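Long-range contact in ABC transporter, ATP binding protein (Sulfolobus solfataricus, PDB 1OXS), which hydrolyses ATP to supply the energy for glucose uptake as the ATP-binding subunit of a glucose ABC transporter: residues Lys285-Asp290 against Glu337-Val342. Numbering follows the deposited sequence.
Sequences KDVIKD and EVLVYV
The ring of Tyr341 carries Ile288 on one face, with CD1 of Ile288 4.0 Å from the ring centroid and 4° off the normal, a CH-pi contact, while CA of Val287 lies at the hydroxyl edge, near the ring plane. Ile288 CG1 sits between its backbone N and carbonyl carbon (chi1 71°), which brings it within 3.7 Å of Tyr341 CZ and, with CD1 extended beyond it, carries the methyl over the ring centre. Ile288 N donates to Tyr341 OH at 3.0 Å, with an N-H...O angle of 159°, so Ile288 grips the tyrosine at both hydroxyl and face. Replacing Tyr341 by an alanine is likely to cost the Ile288 N-H this acceptor and to open a gap under the Ile288 side chain. Two residues back along the strand, Leu339 presses CD1 against the backbone of Asp286, 3.6 Å from its C atom, and against Val287 CG1. Near the strand's start, Lys285 bends at chi2 and chi3 to return NZ to Glu337 O, 2.8 Å away, on a lone pair in the carbonyl plane; NZ also salt-bridges Glu336. A water donates to both Glu337 O and Lys285 O. Strand 281-284 pairs antiparallel with 337-342, and the loop leaving it doubles back over the side chains of Leu339 and Tyr341, at an edge of an antiparallel sheet in the C-terminal beta domain, consistent with an OB-type fold.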
loop_
_atom_site.group_PDB
_atom_site.type_symbol
_atom_site.label_atom_id
_atom_site.label_comp_id
_atom_site.label_asym_id
_atom_site.label_seq_id
_atom_site.Cartn_x
_atom_site.Cartn_y
_atom_site.Cartn_z
ATOM N N LYS A 285 -20.783 -22.361 -19.283
ATOM C CA LYS A 285 -21.050 -23.760 -19.470
ATOM C C LYS A 285 -20.928 -24.150 -20.912
ATOM O O LYS A 285 -20.826 -25.331 -21.223
ATOM C CB LYS A 285 -22.433 -24.129 -18.927
ATOM C CG LYS A 285 -22.501 -24.118 -17.445
ATOM C CD LYS A 285 -21.842 -25.330 -16.851
ATOM C CE LYS A 285 -22.630 -26.603 -17.085
ATOM N NZ LYS A 285 -21.989 -27.699 -16.321
ATOM N N ASP A 286 -21.018 -23.191 -21.812
ATOM C CA ASP A 286 -20.838 -23.413 -23.261
ATOM C C ASP A 286 -20.032 -22.256 -23.803
ATOM O O ASP A 286 -19.745 -21.285 -23.067
ATOM C CB ASP A 286 -22.175 -23.503 -23.982
ATOM C CG ASP A 286 -22.112 -24.242 -25.346
ATOM O OD1 ASP A 286 -21.053 -24.402 -25.998
ATOM O OD2 ASP A 286 -23.149 -24.700 -25.867
ATOM N N VAL A 287 -19.657 -22.292 -25.073
ATOM C CA VAL A 287 -18.831 -21.232 -25.560
ATOM C C VAL A 287 -19.593 -19.900 -25.586
ATOM O O VAL A 287 -20.795 -19.846 -25.820
ATOM C CB VAL A 287 -18.276 -21.531 -26.943
ATOM C CG1 VAL A 287 -17.433 -22.845 -26.940
ATOM C CG2 VAL A 287 -19.373 -21.559 -27.968
ATOM N N ILE A 288 -18.866 -18.836 -25.334
ATOM C CA ILE A 288 -19.452 -17.485 -25.394
ATOM C C ILE A 288 -19.178 -16.850 -26.739
ATOM O O ILE A 288 -18.410 -17.370 -27.531
ATOM C CB ILE A 288 -18.949 -16.577 -24.250
ATOM C CG1 ILE A 288 -17.475 -16.186 -24.450
ATOM C CG2 ILE A 288 -19.159 -17.246 -22.951
ATOM C CD1 ILE A 288 -16.888 -15.400 -23.354
ATOM N N LYS A 289 -19.827 -15.732 -27.019
ATOM C CA LYS A 289 -19.597 -15.075 -28.296
ATOM C C LYS A 289 -18.941 -13.736 -27.997
ATOM O O LYS A 289 -19.625 -12.722 -27.973
ATOM C CB LYS A 289 -20.920 -14.881 -29.030
ATOM C CG LYS A 289 -21.684 -16.180 -29.234
ATOM C CD LYS A 289 -22.224 -16.303 -30.644
ATOM C CE LYS A 289 -22.610 -17.742 -30.952
ATOM N NZ LYS A 289 -22.795 -17.973 -32.412
ATOM N N ASP A 290 -17.631 -13.758 -27.740
ATOM C CA ASP A 290 -16.870 -12.555 -27.337
ATOM C C ASP A 290 -15.361 -12.720 -27.574
ATOM O O ASP A 290 -14.635 -13.333 -26.789
ATOM C CB ASP A 290 -17.181 -12.240 -25.872
ATOM C CG ASP A 290 -16.621 -10.895 -25.425
ATOM O OD1 ASP A 290 -15.744 -10.337 -26.120
ATOM O OD2 ASP A 290 -17.013 -10.347 -24.378
ATOM N N GLU A 337 -19.123 -28.744 -14.429
ATOM C CA GLU A 337 -18.017 -28.558 -15.372
ATOM C C GLU A 337 -18.253 -27.265 -16.119
ATOM O O GLU A 337 -19.342 -26.995 -16.604
ATOM C CB GLU A 337 -17.908 -29.730 -16.326
ATOM C CG GLU A 337 -17.536 -31.016 -15.583
ATOM C CD GLU A 337 -17.223 -32.193 -16.488
ATOM O OE1 GLU A 337 -17.316 -33.347 -16.014
ATOM O OE2 GLU A 337 -16.873 -31.975 -17.663
ATOM N N VAL A 338 -17.190 -26.500 -16.282
ATOM C CA VAL A 338 -17.279 -25.206 -16.902
ATOM C C VAL A 338 -16.139 -25.024 -17.906
ATOM O O VAL A 338 -15.134 -25.714 -17.819
ATOM C CB VAL A 338 -17.166 -24.063 -15.901
ATOM C CG1 VAL A 338 -18.407 -24.054 -14.971
ATOM C CG2 VAL A 338 -15.880 -24.150 -15.096
ATOM N N LEU A 339 -16.325 -24.083 -18.826
ATOM C CA LEU A 339 -15.257 -23.611 -19.684
ATOM C C LEU A 339 -14.664 -22.388 -19.017
ATOM O O LEU A 339 -15.340 -21.593 -18.384
ATOM C CB LEU A 339 -15.751 -23.211 -21.064
ATOM C CG LEU A 339 -16.487 -24.298 -21.783
ATOM C CD1 LEU A 339 -16.923 -23.862 -23.171
ATOM C CD2 LEU A 339 -15.690 -25.584 -21.852
ATOM N N VAL A 340 -13.362 -22.247 -19.186
ATOM C CA VAL A 340 -12.550 -21.228 -18.538
ATOM C C VAL A 340 -11.945 -20.353 -19.629
ATOM O O VAL A 340 -11.223 -20.809 -20.535
ATOM C CB VAL A 340 -11.417 -21.808 -17.731
ATOM C CG1 VAL A 340 -10.679 -20.738 -17.011
ATOM C CG2 VAL A 340 -11.898 -22.843 -16.741
ATOM N N TYR A 341 -12.287 -19.093 -19.548
ATOM C CA TYR A 341 -11.786 -18.045 -20.430
ATOM C C TYR A 341 -10.904 -17.090 -19.637
ATOM O O TYR A 341 -11.132 -16.868 -18.433
ATOM C CB TYR A 341 -12.944 -17.242 -20.993
ATOM C CG TYR A 341 -13.765 -17.934 -22.058
ATOM C CD1 TYR A 341 -14.806 -18.773 -21.722
ATOM C CD2 TYR A 341 -13.483 -17.748 -23.379
ATOM C CE1 TYR A 341 -15.552 -19.374 -22.709
ATOM C CE2 TYR A 341 -14.251 -18.358 -24.393
ATOM C CZ TYR A 341 -15.277 -19.171 -24.028
ATOM O OH TYR A 341 -16.060 -19.785 -25.004
ATOM N N VAL A 342 -9.907 -16.524 -20.308
ATOM C CA VAL A 342 -9.111 -15.448 -19.714
ATOM C C VAL A 342 -8.862 -14.307 -20.703
ATOM O O VAL A 342 -9.069 -14.420 -21.912
ATOM C CB VAL A 342 -7.740 -15.941 -19.234
ATOM C CG1 VAL A 342 -7.853 -17.108 -18.217
ATOM C CG2 VAL A 342 -6.829 -16.342 -20.392
HETATM O O HOH W 1 -19.798 -27.419 -19.343
#